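Local atomic coordinates of mandelate racemase/muconate lactonizing enzyme-like protein (Rubrobacter xylanophilus DSM 9941, PDB entry 2QQ6), a protein that binds a magnesium ion in an enolase-superfamily fold of the mandelate racemase/muconate lactonizing type and probably acts as a lyase. Residues N185-S189 and R220-S225; H193-V197 and R228-M233; V213-G219 and L238-P244; V285-D291 and I313-N319. All coordinates share one frame; numbering follows the deposited sequence.

From the N terminus, residues 185-189 and 193-197 lead into and along helix 190-207, residues 213-219 end strand 212-216, and residues 220-225, 228-233 and 238-244 follow through helix 223-233 to strand 241-242. Interactions 1 and 2 each close a loop of about thirty residues between the start or body of these two helices. Interaction 3 closes a shorter one between the strands. Because their segments alternate along the chain, all three loops cross, tying two consecutive beta-alpha units of the barrel together. Interaction 4 comes later, in series, joining 285-291 to 313-319 across helix 298-310. It touches interaction 3 through Met289, close to the magnesium ion, and through Tyr287, farther back against Trp240.

Interaction 1 (N185-S189 and R220-S225); sequences NGAIS and RFDIPS
Gly186 and Phe221 bring their backbones together, CA to CA 3.8 Å, where the loop before helix 190-207 meets the start of helix 223-233; lacking a side chain, Gly186 permits this approach. Two hydrogen bonds across the contact fix the polar groups. Asp222 N donates to Gly186 O over 3.2 Å, but it stands 54° out of the carbonyl plane and so is not on a lone pair. The other runs from Ile188 N to Ser225 OG, 2.7 Å long and bent to 134° at the hydrogen.

A capping bond within 220-225 supports this arrangement. Asp222 is the N-cap of helix 223-233, and its CG sits between the backbone N and the carbonyl carbon (chi1 57°), a turn that carries OD1 back to accept from Ser225 N at 2.8 Å. The residue that grips Ser225 is thus also held by Gly186.

The apolar part is the meeting of Ile188 with Phe221, side chains at about a right angle. Ile188 CD1 lies over one face of the ring, 4.2 Å from its centroid, while Arg220 CB lies over the opposite face.

Ile188 continues onto His193 and Met196 of helix 190-207. The guanidinium of Arg220 leads away to Asp173 and Ala136 O, and the backbone of Phe221 bonds to Pro244, just beyond strand 241-242. The contact joins the N-terminal ends of two neighbouring helices of the enolase-type beta/alpha barrel, on the metal-site side.

Interaction 2 (H193-V197 and R228-M233); sequences HEAMV and RFARAM
The imidazole of His193 is held between two flat groups: the guanidinium of Arg228 lies on one face, centres 4.2 Å apart and planes only 12° from parallel, and Phe229 turns its edge toward the opposite face. The setting is two neighbouring outer helices of the enolase-type beta/alpha barrel, running roughly parallel: the axes of 193-197 and 228-233 approach to 11.0 Å and cross at -31°.

The pair of rings is an offset edge-to-face contact, with centroids 5.9 Å apart and planes at 78°. Phe229 in turn carries Met196 CE above the middle of one face, 3.9 Å from the ring centroid. With the selenium SE of this selenomethionine set obliquely at 5.1 Å, it makes a Met-aromatic contact.

His193 bridges the helices with CG anti to its backbone N; Arg228, extended from CG to NE, crosses the ring at a slant and lays its guanidinium flat on it. Arg228 NH2 reaches Glu194 OE1 at 3.8 Å, a long salt bridge toward the more exposed side. Toward the C-terminal end the contact becomes apolar: Val197 and Met233 pass in opposite directions, CG2 of the valine lying 4.2 Å from CE of the selenomethionine.

Interaction 3 (V213-G219 and L238-P244); sequences VAIDMHG and LLWLEEP. With MG (magnesium ion), chain D.
Residues 213-217 and 239-242 run parallel and are linked by alternating backbone bonds, from Leu239 N to Val213 O, Ile215 N to Trp240 O, Glu242 N to Ile215 O (2.7 Å) and Met217 N to Glu242 O. The pairing joins the two strands of a beta-alpha-beta unit in the barrel, with helix 223-233 as the crossover.

Side chains divide between the two faces. Ile215 and Leu241 share the face that packs on Met233 of that helix, and Ile215 CD1 also meets Leu238 CD2 at 3.7 Å.

Asp216 and Glu242 project from the other face. On this side too, Ala214 sets CB squarely over the five-membered ring of Trp240, 3.8 Å from its centroid. Asp216 OD2 and Glu242 OE2 each bind the magnesium ion at 2.2 Å, their carboxylate planes 50° apart; Glu268 supplies the third protein ligand. The remaining oxygens have partners of their own: Asp216 OD1 accepts from His218 N at 2.6 Å, closing an Asx turn, while Glu242 OE1 takes a salt bridge from Lys169 and a weak bond from Trp240 NE1.

Successive strand ends therefore bring carboxylates together, and the cation probably offsets their mutual repulsion. Lys169 and the His218 amide, as second-shell donors, would hold the two ligands in the orientation that presents one oxygen each to the metal.

Interaction 4 (V285-D291 and I313-N319); sequences VDYVMPD and IPFAPHN
Val288 and Phe315 form a single backbone bridge, with both main-chain groups of Val288 engaged: its N donates to Pro314 O at 3.1 Å, and its O accepts from Ala316 N at 2.9 Å. His318 N donates to Pro290 O at 2.7 Å, standing 36° above the carbonyl plane. Pro290, Pro314 and Pro317 have no N-H, so across this contact they offer only carbonyls, two of which are used. On its far side Phe315 bonds through its backbone to Asn338 and Ala340, as Met289 does to Ala266. Asp286 OD2 accepts from Ile264 N and forms a salt bridge with Arg257; Asn319 N donates to Glu343 and its OD1 accepts from Ser321 N.

The two segments run in similar directions and occupy neighbouring strand positions of the enolase-type beta/alpha barrel, with helix 298-310 between them in the chain. At their C-terminal ends His318 ND1 donates to Asp291 OD2 over 2.9 Å. The carboxylate offers its anti lone pair, and the oxygen lies 25° out of the imidazole plane. His318 reaches it with CG anti to the backbone N (chi1 176°). Asp291 OD1 is taken by Ala293 N, so the aspartate also caps the following helix. The imidazole comes within about 4 Å of the magnesium ion, nearest atom to metal. A His-Asp pair at the matching strand ends serves proton transfer in mandelate racemase, a role not established here.

Pro314 CD lies over one face of the Tyr287 ring, Pro290 CG meets Phe315 CE1 at 3.7 Å, and the selenomethionine Met289 places CE 3.5 Å from His318 CD2.

Interaction 1 (N185-S189 and R220-S225)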
loop_
_atom_site.group_PDB
_atom_site.type_symbol
_atom_site.label_atom_id
_atom_site.label_comp_id
_atom_site.label_asym_id
_atom_site.label_seq_id
_atom_site.Cartn_x
_atom_site.Cartn_y
_atom_site.Cartn_z
ATOM N N ASN B 185 15.557 8.748 -15.835
ATOM C CA ASN B 185 16.482 9.169 -14.792
ATOM C C ASN B 185 15.839 10.439 -14.239
ATOM O O ASN B 185 14.813 10.899 -14.767
ATOM C CB ASN B 185 17.890 9.466 -15.332
ATOM C CG ASN B 185 17.895 10.407 -16.527
ATOM O OD1 ASN B 185 17.113 11.356 -16.614
ATOM N ND2 ASN B 185 18.811 10.158 -17.447
ATOM N N GLY B 186 16.402 11.009 -13.185
ATOM C CA GLY B 186 15.790 12.209 -12.642
ATOM C C GLY B 186 16.720 13.389 -12.706
ATOM O O GLY B 186 16.698 14.257 -11.838
ATOM N N ALA B 187 17.534 13.418 -13.751
ATOM C CA ALA B 187 18.511 14.470 -13.928
ATOM C C ALA B 187 17.874 15.774 -14.379
ATOM O O ALA B 187 16.881 15.757 -15.085
ATOM C CB ALA B 187 19.552 14.012 -14.930
ATOM N N ILE B 188 18.434 16.901 -13.943
ATOM C CA ILE B 188 17.939 18.228 -14.333
ATOM C C ILE B 188 19.018 18.822 -15.211
ATOM O O ILE B 188 20.163 18.919 -14.790
ATOM C CB ILE B 188 17.754 19.182 -13.126
ATOM C CG1 ILE B 188 16.738 18.607 -12.138
ATOM C CG2 ILE B 188 17.286 20.553 -13.606
ATOM C CD1 ILE B 188 16.397 19.560 -11.010
ATOM N N SER B 189 18.655 19.213 -16.426
ATOM C CA SER B 189 19.619 19.769 -17.361
ATOM C C SER B 189 20.035 21.177 -16.989
ATOM O O SER B 189 19.372 21.837 -16.194
ATOM C CB SER B 189 19.040 19.760 -18.770
ATOM O OG SER B 189 17.998 20.701 -18.894
ATOM N N ARG B 220 10.912 13.750 -8.220
ATOM C CA ARG B 220 11.266 13.152 -9.503
ATOM C C ARG B 220 12.759 13.144 -9.795
ATOM O O ARG B 220 13.148 12.717 -10.884
ATOM C CB ARG B 220 10.614 13.918 -10.666
ATOM C CG ARG B 220 9.245 14.508 -10.422
ATOM C CD ARG B 220 8.136 13.557 -10.785
ATOM N NE ARG B 220 6.864 14.265 -10.848
ATOM C CZ ARG B 220 5.698 13.682 -11.083
ATOM N NH1 ARG B 220 5.633 12.370 -11.278
ATOM N NH2 ARG B 220 4.598 14.413 -11.124
ATOM N N PHE B 221 13.603 13.587 -8.863
ATOM C CA PHE B 221 15.029 13.669 -9.187
ATOM C C PHE B 221 16.067 12.912 -8.384
ATOM O O PHE B 221 15.844 12.522 -7.237
ATOM C CB PHE B 221 15.418 15.140 -9.250
ATOM C CG PHE B 221 14.361 15.986 -9.871
ATOM C CD1 PHE B 221 13.266 16.409 -9.125
ATOM C CD2 PHE B 221 14.411 16.300 -11.227
ATOM C CE1 PHE B 221 12.242 17.128 -9.720
ATOM C CE2 PHE B 221 13.391 17.020 -11.835
ATOM C CZ PHE B 221 12.306 17.434 -11.085
ATOM N N ASP B 222 17.215 12.728 -9.030
ATOM C CA ASP B 222 18.359 12.039 -8.459
ATOM C C ASP B 222 19.089 12.931 -7.468
ATOM O O ASP B 222 18.861 14.138 -7.398
ATOM C CB ASP B 222 19.341 11.613 -9.554
ATOM C CG ASP B 222 19.814 12.779 -10.393
ATOM O OD1 ASP B 222 19.838 13.917 -9.869
ATOM O OD2 ASP B 222 20.178 12.561 -11.569
ATOM N N ILE B 223 19.992 12.320 -6.720
ATOM C CA ILE B 223 20.749 13.037 -5.721
ATOM C C ILE B 223 21.385 14.330 -6.231
ATOM O O ILE B 223 21.151 15.399 -5.661
ATOM C CB ILE B 223 21.824 12.106 -5.092
ATOM C CG1 ILE B 223 21.150 11.138 -4.115
ATOM C CG2 ILE B 223 22.881 12.920 -4.383
ATOM C CD1 ILE B 223 20.532 11.828 -2.927
ATOM N N PRO B 224 22.182 14.254 -7.319
ATOM C CA PRO B 224 22.846 15.434 -7.884
ATOM C C PRO B 224 21.907 16.600 -8.204
ATOM O O PRO B 224 22.128 17.733 -7.760
ATOM C CB PRO B 224 23.529 14.878 -9.129
ATOM C CG PRO B 224 23.848 13.501 -8.733
ATOM C CD PRO B 224 22.573 13.051 -8.074
ATOM N N SER B 225 20.860 16.322 -8.973
ATOM C CA SER B 225 19.920 17.369 -9.342
ATOM C C SER B 225 19.255 17.986 -8.100
ATOM O O SER B 225 19.171 19.207 -7.962
ATOM C CB SER B 225 18.857 16.805 -10.306
ATOM O OG SER B 225 19.431 16.356 -11.526
#

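Interaction 2 (H193-V197 and R228-M233)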
loop_
_atom_site.group_PDB
_atom_site.type_symbol
_atom_site.label_atom_id
_atom_site.label_comp_id
_atom_site.label_asym_id
_atom_site.label_seq_id
_atom_site.Cartn_x
_atom_site.Cartn_y
_atom_site.Cartn_z
ATOM N N HIS B 193 17.243 23.701 -15.435
ATOM C CA HIS B 193 17.538 24.173 -14.097
ATOM C C HIS B 193 17.296 25.681 -14.000
ATOM O O HIS B 193 16.656 26.153 -13.064
ATOM C CB HIS B 193 18.996 23.851 -13.770
ATOM C CG HIS B 193 19.450 24.356 -12.437
ATOM N ND1 HIS B 193 19.578 23.537 -11.336
ATOM C CD2 HIS B 193 19.814 25.595 -12.032
ATOM C CE1 HIS B 193 20.003 24.252 -10.310
ATOM N NE2 HIS B 193 20.153 25.504 -10.705
ATOM N N GLU B 194 17.804 26.441 -14.966
ATOM C CA GLU B 194 17.618 27.883 -14.937
ATOM C C GLU B 194 16.140 28.167 -15.057
ATOM O O GLU B 194 15.617 29.054 -14.400
ATOM C CB GLU B 194 18.356 28.555 -16.092
ATOM C CG GLU B 194 19.757 28.029 -16.331
ATOM C CD GLU B 194 20.627 28.048 -15.083
ATOM O OE1 GLU B 194 21.456 27.114 -14.931
ATOM O OE2 GLU B 194 20.491 28.992 -14.266
ATOM N N ALA B 195 15.467 27.402 -15.904
ATOM C CA ALA B 195 14.039 27.583 -16.106
ATOM C C ALA B 195 13.304 27.521 -14.779
ATOM O O ALA B 195 12.448 28.353 -14.491
ATOM C CB ALA B 195 13.507 26.515 -17.049
HETATM N N MSE B 196 13.648 26.530 -13.971
HETATM C CA MSE B 196 13.004 26.349 -12.678
HETATM C C MSE B 196 13.244 27.492 -11.691
HETATM O O MSE B 196 12.305 27.990 -11.056
HETATM C CB MSE B 196 13.449 25.025 -12.078
HETATM C CG MSE B 196 12.878 23.838 -12.816
HETATM SE SE MSE B 196 13.918 22.184 -12.523
HETATM C CE MSE B 196 13.345 21.807 -10.669
ATOM N N VAL B 197 14.501 27.900 -11.556
ATOM C CA VAL B 197 14.833 28.989 -10.658
ATOM C C VAL B 197 14.123 30.254 -11.133
ATOM O O VAL B 197 13.731 31.113 -10.337
ATOM C CB VAL B 197 16.340 29.249 -10.644
ATOM C CG1 VAL B 197 16.662 30.341 -9.659
ATOM C CG2 VAL B 197 17.074 27.978 -10.294
ATOM N N ARG B 228 21.862 20.176 -6.254
ATOM C CA ARG B 228 22.194 21.381 -6.991
ATOM C C ARG B 228 21.012 22.340 -6.994
ATOM O O ARG B 228 21.198 23.551 -6.868
ATOM C CB ARG B 228 22.593 21.045 -8.430
ATOM C CG ARG B 228 23.167 22.231 -9.189
ATOM C CD ARG B 228 23.348 21.985 -10.694
ATOM N NE ARG B 228 23.566 23.259 -11.392
ATOM C CZ ARG B 228 23.533 23.439 -12.716
ATOM N NH1 ARG B 228 23.293 22.417 -13.545
ATOM N NH2 ARG B 228 23.721 24.661 -13.216
ATOM N N PHE B 229 19.796 21.816 -7.119
ATOM C CA PHE B 229 18.641 22.697 -7.143
ATOM C C PHE B 229 18.351 23.267 -5.772
ATOM O O PHE B 229 17.961 24.428 -5.649
ATOM C CB PHE B 229 17.394 21.982 -7.665
ATOM C CG PHE B 229 16.211 22.893 -7.811
ATOM C CD1 PHE B 229 16.192 23.865 -8.805
ATOM C CD2 PHE B 229 15.163 22.858 -6.882
ATOM C CE1 PHE B 229 15.153 24.797 -8.873
ATOM C CE2 PHE B 229 14.108 23.792 -6.935
ATOM C CZ PHE B 229 14.105 24.765 -7.930
ATOM N N ALA B 230 18.534 22.448 -4.740
ATOM C CA ALA B 230 18.289 22.886 -3.367
ATOM C C ALA B 230 19.228 24.019 -2.996
ATOM O O ALA B 230 18.790 25.039 -2.461
ATOM C CB ALA B 230 18.479 21.745 -2.410
ATOM N N ARG B 231 20.517 23.841 -3.278
ATOM C CA ARG B 231 21.497 24.872 -2.956
ATOM C C ARG B 231 21.073 26.185 -3.591
ATOM O O ARG B 231 21.389 27.252 -3.092
ATOM C CB ARG B 231 22.889 24.468 -3.440
ATOM N N ALA B 232 20.333 26.111 -4.685
ATOM C CA ALA B 232 19.892 27.321 -5.360
ATOM C C ALA B 232 18.638 27.893 -4.724
ATOM O O ALA B 232 18.358 29.074 -4.860
ATOM C CB ALA B 232 19.655 27.040 -6.838
HETATM N N MSE B 233 17.880 27.064 -4.027
HETATM C CA MSE B 233 16.669 27.549 -3.391
HETATM C C MSE B 233 16.965 28.324 -2.121
HETATM O O MSE B 233 16.067 28.937 -1.531
HETATM C CB MSE B 233 15.735 26.382 -3.078
HETATM C CG MSE B 233 14.993 25.882 -4.306
HETATM SE SE MSE B 233 13.997 27.390 -5.152
HETATM C CE MSE B 233 15.320 27.952 -6.531
#

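Interaction 3 (V213-G219 and L238-P244)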
loop_
_atom_site.group_PDB
_atom_site.type_symbol
_atom_site.label_atom_id
_atom_site.label_comp_id
_atom_site.label_asym_id
_atom_site.label_seq_id
_atom_site.Cartn_x
_atom_site.Cartn_y
_atom_site.Cartn_z
ATOM N N VAL B 213 5.998 31.344 0.661
ATOM C CA VAL B 213 5.922 30.490 -0.504
ATOM C C VAL B 213 6.740 29.205 -0.421
ATOM O O VAL B 213 7.940 29.219 -0.171
ATOM C CB VAL B 213 6.301 31.292 -1.775
ATOM C CG1 VAL B 213 7.475 32.183 -1.495
ATOM C CG2 VAL B 213 6.599 30.346 -2.921
ATOM N N ALA B 214 6.047 28.090 -0.632
ATOM C CA ALA B 214 6.655 26.768 -0.620
ATOM C C ALA B 214 6.611 26.222 -2.043
ATOM O O ALA B 214 5.744 26.603 -2.828
ATOM C CB ALA B 214 5.908 25.844 0.339
ATOM N N ILE B 215 7.550 25.330 -2.358
ATOM C CA ILE B 215 7.700 24.744 -3.695
ATOM C C ILE B 215 7.755 23.208 -3.731
ATOM O O ILE B 215 8.527 22.587 -3.001
ATOM C CB ILE B 215 8.975 25.315 -4.339
ATOM C CG1 ILE B 215 8.771 26.809 -4.599
ATOM C CG2 ILE B 215 9.344 24.533 -5.595
ATOM C CD1 ILE B 215 9.995 27.519 -5.129
ATOM N N ASP B 216 6.950 22.610 -4.607
ATOM C CA ASP B 216 6.876 21.155 -4.736
ATOM C C ASP B 216 7.671 20.681 -5.940
ATOM O O ASP B 216 7.618 21.293 -7.005
ATOM C CB ASP B 216 5.415 20.718 -4.907
ATOM C CG ASP B 216 5.190 19.241 -4.608
ATOM O OD1 ASP B 216 6.124 18.419 -4.748
ATOM O OD2 ASP B 216 4.046 18.893 -4.254
HETATM N N MSE B 217 8.408 19.588 -5.762
HETATM C CA MSE B 217 9.193 18.991 -6.839
HETATM C C MSE B 217 8.612 17.644 -7.256
HETATM O O MSE B 217 9.161 16.957 -8.105
HETATM C CB MSE B 217 10.641 18.806 -6.407
HETATM C CG MSE B 217 11.384 20.096 -6.142
HETATM SE SE MSE B 217 13.376 19.861 -6.059
HETATM C CE MSE B 217 13.628 20.008 -4.157
ATOM N N HIS B 218 7.501 17.273 -6.632
ATOM C CA HIS B 218 6.820 16.018 -6.914
ATOM C C HIS B 218 7.745 14.814 -6.976
ATOM O O HIS B 218 7.506 13.877 -7.728
ATOM C CB HIS B 218 6.007 16.154 -8.203
ATOM C CG HIS B 218 4.791 17.010 -8.037
ATOM N ND1 HIS B 218 4.532 18.104 -8.834
ATOM C CD2 HIS B 218 3.806 16.984 -7.107
ATOM C CE1 HIS B 218 3.448 18.717 -8.396
ATOM N NE2 HIS B 218 2.988 18.059 -7.347
ATOM N N GLY B 219 8.804 14.872 -6.163
ATOM C CA GLY B 219 9.817 13.827 -6.066
ATOM C C GLY B 219 10.155 13.096 -7.346
ATOM O O GLY B 219 9.767 11.946 -7.529
ATOM N N LEU B 238 12.440 30.169 0.991
ATOM C CA LEU B 238 11.206 29.414 0.799
ATOM C C LEU B 238 10.634 28.934 2.128
ATOM O O LEU B 238 11.340 28.857 3.130
ATOM C CB LEU B 238 11.456 28.191 -0.083
ATOM C CG LEU B 238 12.183 28.372 -1.407
ATOM C CD1 LEU B 238 12.291 27.020 -2.081
ATOM C CD2 LEU B 238 11.431 29.347 -2.292
ATOM N N LEU B 239 9.345 28.613 2.131
ATOM C CA LEU B 239 8.704 28.110 3.340
ATOM C C LEU B 239 9.333 26.732 3.564
ATOM O O LEU B 239 9.655 26.333 4.691
ATOM C CB LEU B 239 7.180 27.999 3.137
ATOM C CG LEU B 239 6.364 27.515 4.344
ATOM C CD1 LEU B 239 6.732 28.317 5.575
ATOM C CD2 LEU B 239 4.896 27.657 4.060
ATOM N N TRP B 240 9.510 26.022 2.458
ATOM C CA TRP B 240 10.127 24.713 2.455
ATOM C C TRP B 240 10.213 24.258 1.012
ATOM O O TRP B 240 9.642 24.886 0.116
ATOM C CB TRP B 240 9.311 23.704 3.279
ATOM C CG TRP B 240 8.073 23.182 2.624
ATOM C CD1 TRP B 240 7.987 22.486 1.448
ATOM C CD2 TRP B 240 6.742 23.259 3.139
ATOM N NE1 TRP B 240 6.686 22.124 1.202
ATOM C CE2 TRP B 240 5.899 22.584 2.225
ATOM C CE3 TRP B 240 6.176 23.831 4.288
ATOM C CZ2 TRP B 240 4.520 22.463 2.427
ATOM C CZ3 TRP B 240 4.803 23.710 4.488
ATOM C CH2 TRP B 240 3.993 23.029 3.560
ATOM N N LEU B 241 10.935 23.166 0.799
ATOM C CA LEU B 241 11.095 22.587 -0.523
ATOM C C LEU B 241 10.559 21.161 -0.400
ATOM O O LEU B 241 11.100 20.358 0.357
ATOM C CB LEU B 241 12.569 22.608 -0.905
ATOM C CG LEU B 241 12.924 22.174 -2.319
ATOM C CD1 LEU B 241 12.021 22.855 -3.313
ATOM C CD2 LEU B 241 14.388 22.489 -2.589
ATOM N N GLU B 242 9.491 20.874 -1.145
ATOM C CA GLU B 242 8.791 19.587 -1.120
ATOM C C GLU B 242 9.317 18.469 -2.026
ATOM O O GLU B 242 9.512 18.649 -3.226
ATOM C CB GLU B 242 7.302 19.839 -1.429
ATOM C CG GLU B 242 6.309 18.736 -1.040
ATOM C CD GLU B 242 4.845 19.193 -1.144
ATOM O OE1 GLU B 242 4.505 20.236 -0.559
ATOM O OE2 GLU B 242 4.027 18.511 -1.797
ATOM N N GLU B 243 9.541 17.309 -1.426
ATOM C CA GLU B 243 9.998 16.111 -2.123
ATOM C C GLU B 243 10.957 16.217 -3.308
ATOM O O GLU B 243 10.539 16.064 -4.449
ATOM C CB GLU B 243 8.785 15.293 -2.601
ATOM C CG GLU B 243 7.750 14.945 -1.539
ATOM C CD GLU B 243 6.551 14.214 -2.124
ATOM O OE1 GLU B 243 5.965 14.743 -3.096
ATOM O OE2 GLU B 243 6.191 13.124 -1.620
ATOM N N PRO B 244 12.251 16.461 -3.063
ATOM C CA PRO B 244 13.175 16.543 -4.200
ATOM C C PRO B 244 13.444 15.160 -4.793
ATOM O O PRO B 244 13.686 15.025 -5.984
ATOM C CB PRO B 244 14.431 17.137 -3.584
ATOM C CG PRO B 244 14.374 16.653 -2.174
ATOM C CD PRO B 244 12.923 16.865 -1.819
HETATM MG MG MG D . 2.580 17.577 -3.176
#

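Interaction 4 (V285-D291 and I313-N319)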
loop_
_atom_site.group_PDB
_atom_site.type_symbol
_atom_site.label_atom_id
_atom_site.label_comp_id
_atom_site.label_asym_id
_atom_site.label_seq_id
_atom_site.Cartn_x
_atom_site.Cartn_y
_atom_site.Cartn_z
ATOM N N VAL B 285 13.191 15.457 7.717
ATOM C CA VAL B 285 12.328 16.595 7.425
ATOM C C VAL B 285 12.402 17.750 8.378
ATOM O O VAL B 285 12.690 17.589 9.557
ATOM C CB VAL B 285 10.852 16.192 7.406
ATOM C CG1 VAL B 285 10.607 15.145 6.355
ATOM C CG2 VAL B 285 10.446 15.684 8.762
ATOM N N ASP B 286 12.118 18.927 7.848
ATOM C CA ASP B 286 12.065 20.128 8.655
ATOM C C ASP B 286 10.585 20.253 8.987
ATOM O O ASP B 286 10.219 20.723 10.056
ATOM C CB ASP B 286 12.535 21.335 7.850
ATOM C CG ASP B 286 14.040 21.455 7.814
ATOM O OD1 ASP B 286 14.605 22.104 8.728
ATOM O OD2 ASP B 286 14.657 20.893 6.881
ATOM N N TYR B 287 9.749 19.808 8.050
ATOM C CA TYR B 287 8.296 19.821 8.186
ATOM C C TYR B 287 7.745 18.463 7.809
ATOM O O TYR B 287 8.380 17.705 7.081
ATOM C CB TYR B 287 7.652 20.828 7.245
ATOM C CG TYR B 287 7.839 22.269 7.620
ATOM C CD1 TYR B 287 9.037 22.930 7.364
ATOM C CD2 TYR B 287 6.815 22.976 8.237
ATOM C CE1 TYR B 287 9.204 24.252 7.712
ATOM C CE2 TYR B 287 6.976 24.296 8.589
ATOM C CZ TYR B 287 8.166 24.925 8.327
ATOM O OH TYR B 287 8.325 26.231 8.691
ATOM N N VAL B 288 6.542 18.167 8.286
ATOM C CA VAL B 288 5.895 16.897 7.991
ATOM C C VAL B 288 4.549 17.223 7.411
ATOM O O VAL B 288 3.910 18.184 7.836
ATOM C CB VAL B 288 5.635 16.066 9.240
ATOM C CG1 VAL B 288 5.649 14.611 8.875
ATOM C CG2 VAL B 288 6.650 16.374 10.301
HETATM N N MSE B 289 4.099 16.418 6.459
HETATM C CA MSE B 289 2.825 16.690 5.857
HETATM C C MSE B 289 2.073 15.475 5.369
HETATM O O MSE B 289 1.988 15.242 4.169
HETATM C CB MSE B 289 3.017 17.653 4.708
HETATM C CG MSE B 289 4.020 17.186 3.706
HETATM SE SE MSE B 289 4.109 18.400 2.156
HETATM C CE MSE B 289 2.954 17.378 0.894
ATOM N N PRO B 290 1.518 14.674 6.288
ATOM C CA PRO B 290 0.780 13.506 5.819
ATOM C C PRO B 290 -0.590 13.992 5.354
ATOM O O PRO B 290 -0.891 15.184 5.449
ATOM C CB PRO B 290 0.710 12.628 7.061
ATOM C CG PRO B 290 0.604 13.618 8.155
ATOM C CD PRO B 290 1.606 14.690 7.758
ATOM N N ASP B 291 -1.415 13.084 4.847
ATOM C CA ASP B 291 -2.741 13.456 4.372
ATOM C C ASP B 291 -3.786 12.635 5.131
ATOM O O ASP B 291 -3.952 11.442 4.879
ATOM C CB ASP B 291 -2.829 13.193 2.863
ATOM C CG ASP B 291 -4.049 13.833 2.213
ATOM O OD1 ASP B 291 -5.185 13.523 2.633
ATOM O OD2 ASP B 291 -3.873 14.639 1.272
ATOM N N ILE B 313 9.105 19.559 15.389
ATOM C CA ILE B 313 8.861 19.670 13.960
ATOM C C ILE B 313 7.408 20.027 13.624
ATOM O O ILE B 313 6.462 19.390 14.105
ATOM C CB ILE B 313 9.227 18.370 13.256
ATOM C CG1 ILE B 313 10.746 18.239 13.254
ATOM C CG2 ILE B 313 8.623 18.338 11.849
ATOM C CD1 ILE B 313 11.279 17.198 12.316
ATOM N N PRO B 314 7.216 21.056 12.788
ATOM C CA PRO B 314 5.891 21.522 12.373
ATOM C C PRO B 314 5.042 20.488 11.640
ATOM O O PRO B 314 5.542 19.718 10.829
ATOM C CB PRO B 314 6.220 22.721 11.494
ATOM C CG PRO B 314 7.485 23.247 12.106
ATOM C CD PRO B 314 8.259 21.987 12.323
ATOM N N PHE B 315 3.746 20.501 11.936
ATOM C CA PHE B 315 2.768 19.605 11.328
ATOM C C PHE B 315 1.914 20.377 10.307
ATOM O O PHE B 315 1.122 21.247 10.675
ATOM C CB PHE B 315 1.870 19.036 12.421
ATOM C CG PHE B 315 0.781 18.138 11.915
ATOM C CD1 PHE B 315 1.085 16.909 11.346
ATOM C CD2 PHE B 315 -0.552 18.515 12.023
ATOM C CE1 PHE B 315 0.077 16.064 10.908
ATOM C CE2 PHE B 315 -1.567 17.676 11.587
ATOM C CZ PHE B 315 -1.254 16.454 11.026
ATOM N N ALA B 316 2.073 20.060 9.027
ATOM C CA ALA B 316 1.326 20.747 7.978
ATOM C C ALA B 316 0.807 19.740 6.970
ATOM O O ALA B 316 1.378 19.573 5.902
ATOM C CB ALA B 316 2.224 21.757 7.290
ATOM N N PRO B 317 -0.305 19.078 7.286
ATOM C CA PRO B 317 -0.905 18.073 6.409
ATOM C C PRO B 317 -1.178 18.489 4.966
ATOM O O PRO B 317 -1.473 19.646 4.676
ATOM C CB PRO B 317 -2.177 17.685 7.154
ATOM C CG PRO B 317 -2.547 18.945 7.851
ATOM C CD PRO B 317 -1.223 19.431 8.382
ATOM N N HIS B 318 -1.064 17.509 4.073
ATOM C CA HIS B 318 -1.299 17.666 2.638
ATOM C C HIS B 318 -2.811 17.480 2.492
ATOM O O HIS B 318 -3.381 16.559 3.069
ATOM C CB HIS B 318 -0.498 16.577 1.888
ATOM C CG HIS B 318 -0.712 16.538 0.401
ATOM N ND1 HIS B 318 -1.533 15.611 -0.211
ATOM C CD2 HIS B 318 -0.168 17.272 -0.600
ATOM C CE1 HIS B 318 -1.480 15.775 -1.519
ATOM N NE2 HIS B 318 -0.660 16.777 -1.783
ATOM N N ASN B 319 -3.459 18.365 1.747
ATOM C CA ASN B 319 -4.902 18.295 1.575
ATOM C C ASN B 319 -5.294 18.439 0.121
ATOM O O ASN B 319 -4.895 19.394 -0.545
ATOM C CB ASN B 319 -5.572 19.416 2.375
ATOM C CG ASN B 319 -7.084 19.288 2.426
ATOM O OD1 ASN B 319 -7.744 19.062 1.412
ATOM N ND2 ASN B 319 -7.643 19.446 3.615
#